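Local coordinates for importin subunit beta-1 (Saccharomyces cerevisiae, PDB 5OWU), which acts in nuclear protein import together with importin alpha, the adaptor that binds the classical nuclear localization signal of cargo proteins, at residues A4-L9 with T27-L32; R384-A389 with N421-Q426; D465-A470 with D511-A516; T658-I663 with P700-V705; A801-I806 with D829-T834. All blocks are in the same frame, centred on the assembly; numbering follows the deposited sequence.

Interaction 1: residues A4-L9 with T27-L32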
# COMPACT_ATOMS: atom_id res chain seq x y z
N ALA A 4 9.85 -39.43 -22.59
CA ALA A 4 11.29 -39.20 -22.47
C ALA A 4 11.71 -37.94 -23.22
O ALA A 4 12.52 -37.15 -22.71
CB ALA A 4 12.06 -40.42 -22.97
N GLU A 5 11.19 -37.74 -24.43
CA GLU A 5 11.54 -36.55 -25.20
C GLU A 5 11.06 -35.29 -24.51
O GLU A 5 11.79 -34.29 -24.44
CB GLU A 5 10.94 -36.65 -26.60
CG GLU A 5 11.44 -37.83 -27.42
CD GLU A 5 10.64 -38.04 -28.68
OE1 GLU A 5 9.53 -37.48 -28.78
OE2 GLU A 5 11.12 -38.76 -29.58
N PHE A 6 9.82 -35.30 -24.01
CA PHE A 6 9.29 -34.14 -23.29
C PHE A 6 10.16 -33.83 -22.08
O PHE A 6 10.54 -32.67 -21.83
CB PHE A 6 7.85 -34.41 -22.87
CG PHE A 6 7.09 -33.18 -22.46
CD1 PHE A 6 6.67 -32.27 -23.41
CD2 PHE A 6 6.79 -32.94 -21.13
CE1 PHE A 6 5.97 -31.14 -23.05
CE2 PHE A 6 6.09 -31.81 -20.76
CZ PHE A 6 5.68 -30.91 -21.72
N ALA A 7 10.52 -34.87 -21.31
CA ALA A 7 11.38 -34.68 -20.15
C ALA A 7 12.70 -34.07 -20.56
O ALA A 7 13.25 -33.21 -19.85
CB ALA A 7 11.60 -36.01 -19.43
N GLN A 8 13.24 -34.49 -21.71
CA GLN A 8 14.50 -33.92 -22.19
C GLN A 8 14.35 -32.44 -22.53
O GLN A 8 15.24 -31.64 -22.24
CB GLN A 8 15.00 -34.71 -23.40
CG GLN A 8 16.43 -34.36 -23.82
CD GLN A 8 17.45 -34.75 -22.78
OE1 GLN A 8 17.53 -35.91 -22.37
NE2 GLN A 8 18.24 -33.78 -22.33
N LEU A 9 13.23 -32.07 -23.17
CA LEU A 9 12.96 -30.65 -23.41
C LEU A 9 12.97 -29.86 -22.10
O LEU A 9 13.66 -28.84 -21.99
CB LEU A 9 11.61 -30.47 -24.11
CG LEU A 9 11.54 -30.70 -25.62
CD1 LEU A 9 10.08 -30.58 -26.06
CD2 LEU A 9 12.41 -29.70 -26.38
N THR A 27 10.88 -22.53 -26.11
CA THR A 27 9.99 -22.24 -27.23
C THR A 27 9.23 -23.48 -27.66
O THR A 27 8.02 -23.43 -27.89
CB THR A 27 10.80 -21.66 -28.40
OG1 THR A 27 11.44 -20.45 -27.99
CG2 THR A 27 9.89 -21.37 -29.60
N GLN A 28 9.92 -24.62 -27.76
CA GLN A 28 9.23 -25.84 -28.20
C GLN A 28 8.19 -26.28 -27.17
O GLN A 28 7.11 -26.76 -27.54
CB GLN A 28 10.25 -26.95 -28.46
CG GLN A 28 9.72 -28.04 -29.37
CD GLN A 28 10.77 -29.10 -29.67
OE1 GLN A 28 11.97 -28.80 -29.75
NE2 GLN A 28 10.34 -30.34 -29.83
N LEU A 29 8.48 -26.10 -25.88
CA LEU A 29 7.50 -26.44 -24.85
C LEU A 29 6.26 -25.57 -24.96
O LEU A 29 5.13 -26.07 -24.98
CB LEU A 29 8.14 -26.32 -23.46
CG LEU A 29 9.19 -27.38 -23.14
CD1 LEU A 29 10.00 -26.96 -21.93
CD2 LEU A 29 8.55 -28.73 -22.92
N LYS A 30 6.46 -24.25 -25.02
CA LYS A 30 5.31 -23.35 -25.18
C LYS A 30 4.53 -23.68 -26.45
O LYS A 30 3.29 -23.65 -26.47
CB LYS A 30 5.78 -21.90 -25.18
CG LYS A 30 4.66 -20.87 -25.17
CD LYS A 30 3.97 -20.79 -23.81
CE LYS A 30 2.90 -19.70 -23.80
NZ LYS A 30 2.09 -19.70 -22.54
N LYS A 31 5.24 -24.02 -27.52
CA LYS A 31 4.58 -24.31 -28.79
C LYS A 31 3.72 -25.56 -28.68
O LYS A 31 2.63 -25.62 -29.25
CB LYS A 31 5.62 -24.48 -29.90
CG LYS A 31 5.11 -25.19 -31.16
CD LYS A 31 6.25 -25.47 -32.13
CE LYS A 31 5.83 -26.42 -33.24
NZ LYS A 31 4.71 -25.87 -34.06
N LEU A 32 4.20 -26.58 -27.97
CA LEU A 32 3.34 -27.75 -27.77
C LEU A 32 2.14 -27.40 -26.90
O LEU A 32 1.03 -27.87 -27.15
CB LEU A 32 4.13 -28.90 -27.15
CG LEU A 32 3.31 -30.19 -26.98
CD1 LEU A 32 2.84 -30.72 -28.33
CD2 LEU A 32 4.09 -31.26 -26.23
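Apolar contact joins F6 and L9 to L29 and L32. The closest approach is F6 CE1 to L29 CD2, at 3.5 Å, and the same ring carbon lies 3.7 Å from L32 CD2. Both methyls come in obliquely to the phenyl ring. The ring gets there because F6 CG is anti to the backbone N (chi1 -164°): its CB does not point straight at the other helix, but the far end of the side chain swings nearer to it. The end of L29 also comes nearer than the direction of its CB suggests, though with CG anti to the carbonyl carbon, and its CD2 lies 3.7 Å from L9 CB, the two leucine side chains sliding past each other in opposite directions.

These residues belong to the first HEAT repeat, whose two helices, 3-15 and 19-35, form a helical hairpin. Their short segments here run at 128° to each other with axes 10.6 Å apart, an antiparallel sense with a wide splay; residues 16-18 join the two helices. The F6 side chain also packs against L43, S44 and V47 of helix 37-48, which belongs to the second repeat.

A second kind of contact, of mixed character, pairs L9 with Q28. The amide of Q28 lies across the leucine tip at about a right angle, with OE1 3.5 Å from L9 CD2 and NE2 3.8 Å from L9 CD1. No hydrogen bond crosses the interface, so Q28 meets L9 by van der Waals contact, and its amide borders the partly exposed side of the pair, where M1 touches both residues.

Interaction 2: residues R384-A389 with N421-Q426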
# COMPACT_ATOMS: atom_id res chain seq x y z
N ARG A 384 16.62 2.14 29.56
CA ARG A 384 15.48 1.46 28.94
C ARG A 384 14.16 2.03 29.46
O ARG A 384 13.18 2.13 28.71
CB ARG A 384 15.55 -0.04 29.21
CG ARG A 384 16.71 -0.75 28.54
CD ARG A 384 16.74 -2.20 28.98
NE ARG A 384 17.60 -3.04 28.16
CZ ARG A 384 17.25 -3.54 26.98
NH1 ARG A 384 16.07 -3.26 26.45
NH2 ARG A 384 18.09 -4.31 26.31
N ASN A 385 14.12 2.40 30.74
CA ASN A 385 12.89 2.92 31.32
C ASN A 385 12.61 4.35 30.89
O ASN A 385 11.46 4.71 30.63
CB ASN A 385 12.96 2.80 32.84
CG ASN A 385 12.95 1.36 33.31
OD1 ASN A 385 13.97 0.67 33.27
ND2 ASN A 385 11.79 0.88 33.74
N ARG A 386 13.64 5.19 30.79
CA ARG A 386 13.43 6.55 30.29
C ARG A 386 13.00 6.53 28.82
O ARG A 386 12.06 7.25 28.43
CB ARG A 386 14.70 7.38 30.48
CG ARG A 386 15.24 7.37 31.92
CD ARG A 386 16.26 8.48 32.16
NE ARG A 386 17.47 8.33 31.36
CZ ARG A 386 18.46 7.49 31.65
NH1 ARG A 386 18.38 6.70 32.71
NH2 ARG A 386 19.53 7.43 30.86
N GLU A 387 13.68 5.72 28.00
CA GLU A 387 13.29 5.61 26.60
C GLU A 387 11.85 5.11 26.49
O GLU A 387 11.05 5.66 25.72
CB GLU A 387 14.24 4.68 25.85
CG GLU A 387 14.12 4.74 24.33
CD GLU A 387 12.95 3.92 23.78
OE1 GLU A 387 12.45 3.03 24.50
OE2 GLU A 387 12.55 4.17 22.62
N ALA A 388 11.50 4.08 27.26
CA ALA A 388 10.12 3.61 27.29
C ALA A 388 9.16 4.73 27.66
O ALA A 388 8.07 4.84 27.09
CB ALA A 388 9.99 2.44 28.26
N ALA A 389 9.55 5.58 28.61
CA ALA A 389 8.66 6.65 29.06
C ALA A 389 8.36 7.63 27.93
O ALA A 389 7.19 7.95 27.68
CB ALA A 389 9.28 7.37 30.26
N ASN A 421 19.20 16.05 26.46
CA ASN A 421 20.57 16.01 26.93
C ASN A 421 20.92 14.69 27.60
O ASN A 421 21.94 14.60 28.29
CB ASN A 421 20.81 17.17 27.91
CG ASN A 421 20.41 18.50 27.32
OD1 ASN A 421 20.67 18.78 26.15
ND2 ASN A 421 19.74 19.33 28.12
N ASP A 422 20.09 13.66 27.41
CA ASP A 422 20.33 12.38 28.06
C ASP A 422 21.63 11.77 27.57
O ASP A 422 22.05 11.98 26.43
CB ASP A 422 19.17 11.42 27.77
CG ASP A 422 19.09 10.29 28.76
OD1 ASP A 422 18.41 10.45 29.79
OD2 ASP A 422 19.70 9.22 28.51
N GLN A 423 22.28 11.00 28.45
CA GLN A 423 23.50 10.29 28.07
C GLN A 423 23.22 9.10 27.16
O GLN A 423 24.16 8.58 26.54
CB GLN A 423 24.23 9.81 29.32
CG GLN A 423 23.43 8.87 30.21
CD GLN A 423 24.00 8.76 31.62
OE1 GLN A 423 24.21 9.77 32.29
NE2 GLN A 423 24.25 7.54 32.06
N SER A 424 21.98 8.64 27.07
CA SER A 424 21.63 7.50 26.24
C SER A 424 21.25 7.97 24.84
O SER A 424 20.34 8.79 24.68
CB SER A 424 20.47 6.72 26.86
OG SER A 424 20.02 5.70 25.99
N LEU A 425 21.94 7.44 23.83
CA LEU A 425 21.60 7.76 22.45
C LEU A 425 20.16 7.37 22.12
O LEU A 425 19.43 8.13 21.46
CB LEU A 425 22.56 7.05 21.49
CG LEU A 425 22.22 7.21 20.01
CD1 LEU A 425 22.19 8.68 19.62
CD2 LEU A 425 23.24 6.46 19.17
N GLN A 426 19.74 6.18 22.57
CA GLN A 426 18.37 5.74 22.31
C GLN A 426 17.37 6.69 22.95
O GLN A 426 16.33 7.01 22.35
CB GLN A 426 18.17 4.32 22.84
CG GLN A 426 19.07 3.27 22.19
CD GLN A 426 20.35 3.04 22.96
OE1 GLN A 426 21.07 3.98 23.30
NE2 GLN A 426 20.64 1.77 23.25
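D422 OD2 is gripped by two donors: R386 NH2 from the neighbouring helix, at 3.0 Å, and the backbone N of S424, at 2.8 Å. The R386 bond is almost straight (177°) and uses the syn lone pair of OD2, with the oxygen in the guanidinium plane. The S424 N-H arrives on the anti side and closes an Asx turn, which fixes the carboxylate just ahead of the helix that S424 N-caps. The other oxygen, OD1, takes R386 NE at 2.8 Å on its syn side, a more bent bond of 144°. R386 thus holds D422 side-on through NE and NH2, one nitrogen to each oxygen, with the two planar groups nearly coplanar at 30°. A bend at chi3 turns the guanidinium edge to the acid, while its NH1 bonds to A380 O. Such a paired, charged grip would probably favour the ionised carboxylate.

Beside the salt bridge the contact is looser. E387 CG lies 3.7 Å from Q426 O, at the start of the second helix, whereas the E387 carboxylate is taken up by T430 and Q336.

Within the superhelix of HEAT repeats, the contact ties helix 383-395 of repeat 9 to the turn that opens helix 425-442 of repeat 10. V427 of that helix touches R386, E387 and D422, and W383 of helix 383-395 packs on S424 and Q426.

Interaction 3: residues D465-A470 with D511-A516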
# COMPACT_ATOMS: atom_id res chain seq x y z
N ASP A 465 23.80 16.57 16.74
CA ASP A 465 24.07 15.41 17.56
C ASP A 465 24.32 14.20 16.66
O ASP A 465 24.54 14.32 15.46
CB ASP A 465 22.90 15.18 18.53
CG ASP A 465 23.30 14.47 19.81
OD1 ASP A 465 24.25 13.67 19.79
OD2 ASP A 465 22.63 14.71 20.83
N HIS A 466 24.28 13.01 17.25
CA HIS A 466 24.39 11.77 16.50
C HIS A 466 23.36 11.77 15.37
O HIS A 466 22.23 12.24 15.56
CB HIS A 466 24.15 10.59 17.43
CG HIS A 466 24.42 9.25 16.81
ND1 HIS A 466 23.53 8.64 15.94
CD2 HIS A 466 25.46 8.40 16.94
CE1 HIS A 466 24.03 7.48 15.56
NE2 HIS A 466 25.20 7.31 16.16
N PRO A 467 23.70 11.25 14.19
CA PRO A 467 22.75 11.31 13.06
C PRO A 467 21.37 10.75 13.37
O PRO A 467 20.38 11.24 12.81
CB PRO A 467 23.46 10.51 11.96
CG PRO A 467 24.58 9.78 12.65
CD PRO A 467 24.98 10.62 13.79
N LYS A 468 21.27 9.73 14.23
CA LYS A 468 19.95 9.19 14.59
C LYS A 468 19.07 10.24 15.25
O LYS A 468 17.87 10.32 14.98
CB LYS A 468 20.11 7.98 15.50
CG LYS A 468 20.64 6.77 14.80
CD LYS A 468 20.70 5.57 15.72
CE LYS A 468 20.08 4.36 15.05
NZ LYS A 468 20.57 3.10 15.64
N VAL A 469 19.66 11.05 16.14
CA VAL A 469 18.93 12.17 16.74
C VAL A 469 18.61 13.22 15.69
O VAL A 469 17.47 13.71 15.60
CB VAL A 469 19.76 12.76 17.91
CG1 VAL A 469 19.01 13.92 18.58
CG2 VAL A 469 20.09 11.67 18.93
N ALA A 470 19.60 13.59 14.87
CA ALA A 470 19.42 14.64 13.88
C ALA A 470 18.28 14.33 12.91
O ALA A 470 17.52 15.22 12.52
CB ALA A 470 20.73 14.86 13.11
N ASP A 511 28.43 12.81 5.34
CA ASP A 511 27.81 11.54 5.00
C ASP A 511 26.31 11.62 5.29
O ASP A 511 25.81 12.58 5.87
CB ASP A 511 28.44 10.39 5.79
CG ASP A 511 28.20 10.50 7.29
OD1 ASP A 511 27.03 10.40 7.71
OD2 ASP A 511 29.17 10.70 8.05
N ASN A 512 25.59 10.58 4.86
CA ASN A 512 24.16 10.46 5.09
C ASN A 512 23.85 9.30 6.03
O ASN A 512 22.85 8.60 5.89
CB ASN A 512 23.41 10.27 3.77
CG ASN A 512 21.90 10.26 3.96
OD1 ASN A 512 21.35 11.01 4.77
ND2 ASN A 512 21.22 9.40 3.22
N GLU A 513 24.72 9.08 7.02
CA GLU A 513 24.47 8.00 7.96
C GLU A 513 23.12 8.21 8.65
O GLU A 513 22.72 9.33 8.96
CB GLU A 513 25.61 7.90 8.97
CG GLU A 513 25.65 6.55 9.66
CD GLU A 513 26.95 6.30 10.40
OE1 GLU A 513 27.92 5.84 9.75
OE2 GLU A 513 27.01 6.58 11.61
N PHE A 514 22.40 7.10 8.81
CA PHE A 514 21.08 7.08 9.43
C PHE A 514 20.16 8.14 8.84
O PHE A 514 19.24 8.63 9.51
CB PHE A 514 21.20 7.20 10.95
CG PHE A 514 21.94 6.05 11.56
CD1 PHE A 514 21.39 4.78 11.54
CD2 PHE A 514 23.19 6.23 12.11
CE1 PHE A 514 22.07 3.71 12.09
CE2 PHE A 514 23.88 5.15 12.66
CZ PHE A 514 23.31 3.89 12.64
N ASN A 515 20.40 8.48 7.58
CA ASN A 515 19.54 9.35 6.78
C ASN A 515 19.48 10.77 7.32
O ASN A 515 18.58 11.53 6.94
CB ASN A 515 18.13 8.76 6.68
CG ASN A 515 17.51 9.00 5.32
OD1 ASN A 515 18.14 8.77 4.29
ND2 ASN A 515 16.27 9.49 5.31
N ALA A 516 20.46 11.18 8.14
CA ALA A 516 20.41 12.52 8.72
C ALA A 516 20.54 13.62 7.67
O ALA A 516 19.93 14.68 7.82
CB ALA A 516 21.49 12.66 9.79
O HOH W 1 18.71 15.95 9.90
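F514 CG is anti to its own carbonyl carbon (chi1 -63°), which stands the phenyl ring against the start of helix 467-484; K468 CG takes the matching disposition and lies over one face of that ring. The result is a CH-pi contact, with K468 CG 3.8 Å from the ring centroid and 21° off the normal. A bend at chi3 then carries the lysine chain along the ring, K468 CE reaching 3.6 Å from F514 CE1, before the ammonium goes on to a salt bridge with D343.

Two other residues border the ring. P467 CG sits at its edge, near the ring plane, 3.9 Å from F514 CD2. H466 brings CE1 to 3.7 Å from F514 CE2, the ring planes inclined at 37° in an oblique pairing. The imidazole is held by its capping role, since ND1 accepts from K468 N at 3.0 Å.

Deeper in the contact, P467 CB lies 3.6 Å from A516 CB, and A470 CB packs on the same methyl. One water donates to both A470 O, weakly, and A516 O, bridging the two helix starts.

On the loop side, an Asx turn, D511 OD1 accepting from E513 N, lies just before F514. Together these features join the N-terminal end of helix 467-484 in HEAT repeat 11 to the turn before helix 516-530 in repeat 12, a junction between successive repeats of the solenoid.

Interaction 4: residues T658-I663 with P700-V705; sequences TAVGFI and PAVLSV
Aliphatic packing accounts for the side-chain contacts here, and V660 is central to it. Its CG1 methyl, anti to the backbone N (chi1 173°), projects into the groove between A701 and V705, one turn apart on the partner helix. It lies 3.7 Å from V705 CB and 4.2 Å from A701 CB, so one branch meets both walls. The other branch, CG2, is turned along the flank and makes a looser contact with V702 CG2 at 4.3 Å.

V705 answers with both of its own methyls. Its CG1 occupies the crowded position between backbone N and carbonyl carbon (chi1 86°) and lies 3.9 Å from V660 CG1. That rotation leaves CG2 to reach I663 CG2 at 4.0 Å, the two side chains crossing at about a right angle.

The helices concerned are 655-669 of HEAT repeat 15 and 698-713 of repeat 16. Segments 658-663 and 700-705, 37 residues apart at their closest ends, run almost exactly parallel: 4° between the local directions, with axes 9.7 Å apart. Side-by-side parallel packing of this kind is how equivalent helices of successive HEAT repeats stack in a solenoid.

Contacts with the backbone supplement the methyl packing. V705 CG2 lies 3.8 Å from V660 O, and V660 CG1 3.9 Å from A701 O. The same residues are covered from helix 675-689, where M688 touches V660, M681 touches I663, I689 touches V702 and L685 touches V705.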
# COMPACT_ATOMS: atom_id res chain seq x y z
N THR A 658 8.39 11.49 -15.88
CA THR A 658 8.81 12.85 -15.56
C THR A 658 8.91 13.70 -16.82
O THR A 658 8.61 14.90 -16.79
CB THR A 658 10.13 12.82 -14.80
OG1 THR A 658 10.01 11.93 -13.68
CG2 THR A 658 10.50 14.20 -14.31
N ALA A 659 9.31 13.09 -17.94
CA ALA A 659 9.32 13.81 -19.21
C ALA A 659 7.90 14.21 -19.63
O ALA A 659 7.67 15.33 -20.12
CB ALA A 659 10.00 12.96 -20.28
N VAL A 660 6.93 13.32 -19.42
CA VAL A 660 5.53 13.70 -19.61
C VAL A 660 5.19 14.88 -18.70
O VAL A 660 4.44 15.78 -19.09
CB VAL A 660 4.59 12.52 -19.35
CG1 VAL A 660 3.13 12.98 -19.37
CG2 VAL A 660 4.79 11.43 -20.38
N GLY A 661 5.74 14.89 -17.48
CA GLY A 661 5.52 16.02 -16.60
C GLY A 661 6.11 17.30 -17.13
O GLY A 661 5.59 18.39 -16.87
N PHE A 662 7.22 17.20 -17.86
CA PHE A 662 7.75 18.37 -18.56
C PHE A 662 6.73 18.88 -19.58
O PHE A 662 6.46 20.08 -19.66
CB PHE A 662 9.06 18.03 -19.26
CG PHE A 662 9.61 19.16 -20.08
CD1 PHE A 662 10.38 20.15 -19.50
CD2 PHE A 662 9.36 19.23 -21.44
CE1 PHE A 662 10.89 21.19 -20.25
CE2 PHE A 662 9.86 20.28 -22.20
CZ PHE A 662 10.63 21.26 -21.60
N ILE A 663 6.17 17.97 -20.38
CA ILE A 663 5.14 18.39 -21.33
C ILE A 663 4.00 19.09 -20.60
O ILE A 663 3.53 20.15 -21.03
CB ILE A 663 4.65 17.20 -22.17
CG1 ILE A 663 5.81 16.57 -22.93
CG2 ILE A 663 3.56 17.65 -23.15
CD1 ILE A 663 5.45 15.27 -23.64
N PRO A 700 -1.57 6.30 -17.01
CA PRO A 700 -2.27 7.45 -16.42
C PRO A 700 -1.62 8.79 -16.73
O PRO A 700 -2.31 9.75 -17.10
CB PRO A 700 -2.25 7.14 -14.91
CG PRO A 700 -1.22 6.06 -14.73
CD PRO A 700 -1.21 5.29 -16.00
N ALA A 701 -0.29 8.87 -16.63
CA ALA A 701 0.41 10.13 -16.92
C ALA A 701 0.02 10.67 -18.29
O ALA A 701 -0.42 11.82 -18.42
CB ALA A 701 1.92 9.91 -16.83
N VAL A 702 0.13 9.83 -19.32
CA VAL A 702 -0.21 10.29 -20.67
C VAL A 702 -1.67 10.74 -20.71
O VAL A 702 -1.98 11.81 -21.25
CB VAL A 702 0.10 9.19 -21.70
CG1 VAL A 702 -0.36 9.60 -23.09
CG2 VAL A 702 1.59 8.92 -21.70
N LEU A 703 -2.57 9.95 -20.12
CA LEU A 703 -3.97 10.38 -20.14
C LEU A 703 -4.09 11.78 -19.55
O LEU A 703 -4.67 12.68 -20.16
CB LEU A 703 -4.84 9.37 -19.37
CG LEU A 703 -5.00 7.99 -20.01
CD1 LEU A 703 -5.81 7.08 -19.10
CD2 LEU A 703 -5.65 8.06 -21.38
N SER A 704 -3.46 12.00 -18.39
CA SER A 704 -3.59 13.30 -17.74
C SER A 704 -3.06 14.40 -18.64
O SER A 704 -3.65 15.48 -18.72
CB SER A 704 -2.86 13.30 -16.40
OG SER A 704 -3.46 12.37 -15.52
N VAL A 705 -1.96 14.13 -19.36
CA VAL A 705 -1.34 15.22 -20.10
C VAL A 705 -2.19 15.56 -21.31
O VAL A 705 -2.18 16.71 -21.78
CB VAL A 705 0.12 14.88 -20.47
CG1 VAL A 705 0.23 14.08 -21.77
CG2 VAL A 705 0.95 16.14 -20.56

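Interaction 5: residues A801-I806 with D829-T834; sequences AAVGLI and DYIKRT
The junction of HEAT repeats 18 and 19, near the C-terminal end of the superhelix, brings helix 796-812 against helix 825-836. I806 CD1 meets the Y830 ring at its edge, in the ring plane, 4.0 Å from Y830 CD2. A802 CB also comes in near the ring plane, 3.7 Å from Y830 OH. With CG anti to the backbone N (chi1 -179°), the tyrosine stretches across to the first helix, and its hydroxyl is hydrogen-bonded to S799 one turn earlier on that helix.

Segments 801-806 and 829-834 cross at a signed angle of -131°, their axes 10.6 Å apart at closest approach. In this solenoid the contact links consecutive repeats by crossed packing of antiparallel sense, with all six touching residues buried.

Further along the interface the contacts are aliphatic. V803 divides its methyls between two partners: CG2 lies 4.1 Å from I831 CG1, while CG1 meets T834 CG2 tip to tip at 4.0 Å. I806 CG2 adds a contact with I831 CD1 at 4.2 Å.

T834 can offer its methyl to V803 because its hydroxyl is turned back along its own helix. T834 OG1 donates to Y830 O at 3.0 Å from above the carbonyl plane, and T834 N bonds to the same oxygen from the opposite face. Helix 842-860 packs alongside, T847 and A851 touching V803 and T844 touching T834.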
# COMPACT_ATOMS: atom_id res chain seq x y z
N ALA A 801 -13.69 18.08 -9.11
CA ALA A 801 -13.55 18.06 -10.56
C ALA A 801 -14.76 17.42 -11.23
O ALA A 801 -15.25 17.92 -12.25
CB ALA A 801 -12.26 17.34 -10.95
N ALA A 802 -15.27 16.31 -10.68
CA ALA A 802 -16.38 15.60 -11.33
C ALA A 802 -17.67 16.42 -11.30
O ALA A 802 -18.36 16.55 -12.33
CB ALA A 802 -16.59 14.25 -10.65
N VAL A 803 -18.03 16.95 -10.14
CA VAL A 803 -19.23 17.77 -10.07
C VAL A 803 -19.04 19.04 -10.91
O VAL A 803 -19.98 19.53 -11.55
CB VAL A 803 -19.58 18.05 -8.59
CG1 VAL A 803 -18.70 19.12 -8.00
CG2 VAL A 803 -21.05 18.41 -8.44
N GLY A 804 -17.80 19.54 -10.97
CA GLY A 804 -17.50 20.63 -11.89
C GLY A 804 -17.79 20.27 -13.33
O GLY A 804 -18.35 21.08 -14.08
N LEU A 805 -17.42 19.06 -13.75
CA LEU A 805 -17.77 18.60 -15.09
C LEU A 805 -19.27 18.62 -15.31
O LEU A 805 -19.75 19.02 -16.38
CB LEU A 805 -17.24 17.18 -15.33
CG LEU A 805 -15.77 17.02 -15.72
CD1 LEU A 805 -15.40 15.55 -15.67
CD2 LEU A 805 -15.51 17.60 -17.11
N ILE A 806 -20.04 18.16 -14.31
CA ILE A 806 -21.49 18.17 -14.46
C ILE A 806 -21.96 19.58 -14.79
O ILE A 806 -22.73 19.81 -15.74
CB ILE A 806 -22.17 17.62 -13.19
CG1 ILE A 806 -21.73 16.17 -12.94
CG2 ILE A 806 -23.69 17.69 -13.31
CD1 ILE A 806 -22.27 15.56 -11.64
N ASP A 829 -28.40 13.04 -6.45
CA ASP A 829 -27.87 12.58 -5.17
C ASP A 829 -26.39 12.88 -5.04
O ASP A 829 -25.92 13.28 -3.97
CB ASP A 829 -28.13 11.08 -5.01
CG ASP A 829 -29.61 10.75 -4.93
OD1 ASP A 829 -30.42 11.67 -4.71
OD2 ASP A 829 -29.96 9.56 -5.08
N TYR A 830 -25.62 12.69 -6.12
CA TYR A 830 -24.19 12.97 -6.05
C TYR A 830 -23.92 14.45 -5.84
O TYR A 830 -23.08 14.83 -5.00
CB TYR A 830 -23.51 12.48 -7.33
CG TYR A 830 -22.01 12.72 -7.34
CD1 TYR A 830 -21.21 12.22 -6.33
CD2 TYR A 830 -21.41 13.43 -8.37
CE1 TYR A 830 -19.85 12.42 -6.33
CE2 TYR A 830 -20.04 13.64 -8.38
CZ TYR A 830 -19.27 13.13 -7.36
OH TYR A 830 -17.92 13.33 -7.36
N ILE A 831 -24.62 15.31 -6.58
CA ILE A 831 -24.50 16.75 -6.37
C ILE A 831 -24.78 17.09 -4.92
O ILE A 831 -24.07 17.90 -4.31
CB ILE A 831 -25.44 17.51 -7.33
CG1 ILE A 831 -24.98 17.30 -8.78
CG2 ILE A 831 -25.48 19.00 -6.98
CD1 ILE A 831 -25.93 17.88 -9.82
N LYS A 832 -25.81 16.47 -4.34
CA LYS A 832 -26.20 16.83 -2.97
C LYS A 832 -25.19 16.32 -1.95
O LYS A 832 -24.86 17.04 -1.00
CB LYS A 832 -27.60 16.28 -2.69
CG LYS A 832 -28.69 17.15 -3.31
CD LYS A 832 -29.81 16.36 -3.97
CE LYS A 832 -30.97 16.10 -3.01
NZ LYS A 832 -32.18 15.62 -3.73
N ARG A 833 -24.68 15.10 -2.13
CA ARG A 833 -23.64 14.60 -1.23
C ARG A 833 -22.39 15.48 -1.29
O ARG A 833 -21.76 15.74 -0.27
CB ARG A 833 -23.28 13.16 -1.57
CG ARG A 833 -24.42 12.16 -1.45
CD ARG A 833 -23.91 10.74 -1.23
NE ARG A 833 -22.76 10.41 -2.06
CZ ARG A 833 -22.82 9.87 -3.28
NH1 ARG A 833 -23.99 9.58 -3.83
NH2 ARG A 833 -21.70 9.61 -3.94
N THR A 834 -22.02 15.92 -2.50
CA THR A 834 -20.84 16.76 -2.64
C THR A 834 -21.08 18.15 -2.06
O THR A 834 -20.16 18.76 -1.51
CB THR A 834 -20.44 16.86 -4.11
OG1 THR A 834 -20.21 15.54 -4.63
CG2 THR A 834 -19.17 17.68 -4.27

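All five contacts follow one another along a single chain of HEAT repeats, each closing before the next opens. Interaction 1 lies within one repeat, whereas interactions 2 to 5 each join two successive ones. Interactions 2 and 3 alone touch: their centres are 17 Å apart, and L425 CD1 packs 3.5 Å from H466 CB and 3.7 Å from V469 CG2, linking repeats 9 to 12. Interactions 4 and 5 are next in proximity, with centres about 26 Å apart and nearest atoms about 11 Å. Interaction 1 stands well apart, its centre 44 Å from that of interaction 4 and 64 Å from that of interaction 2, consistent with its place in the first repeat, at the N-terminal end.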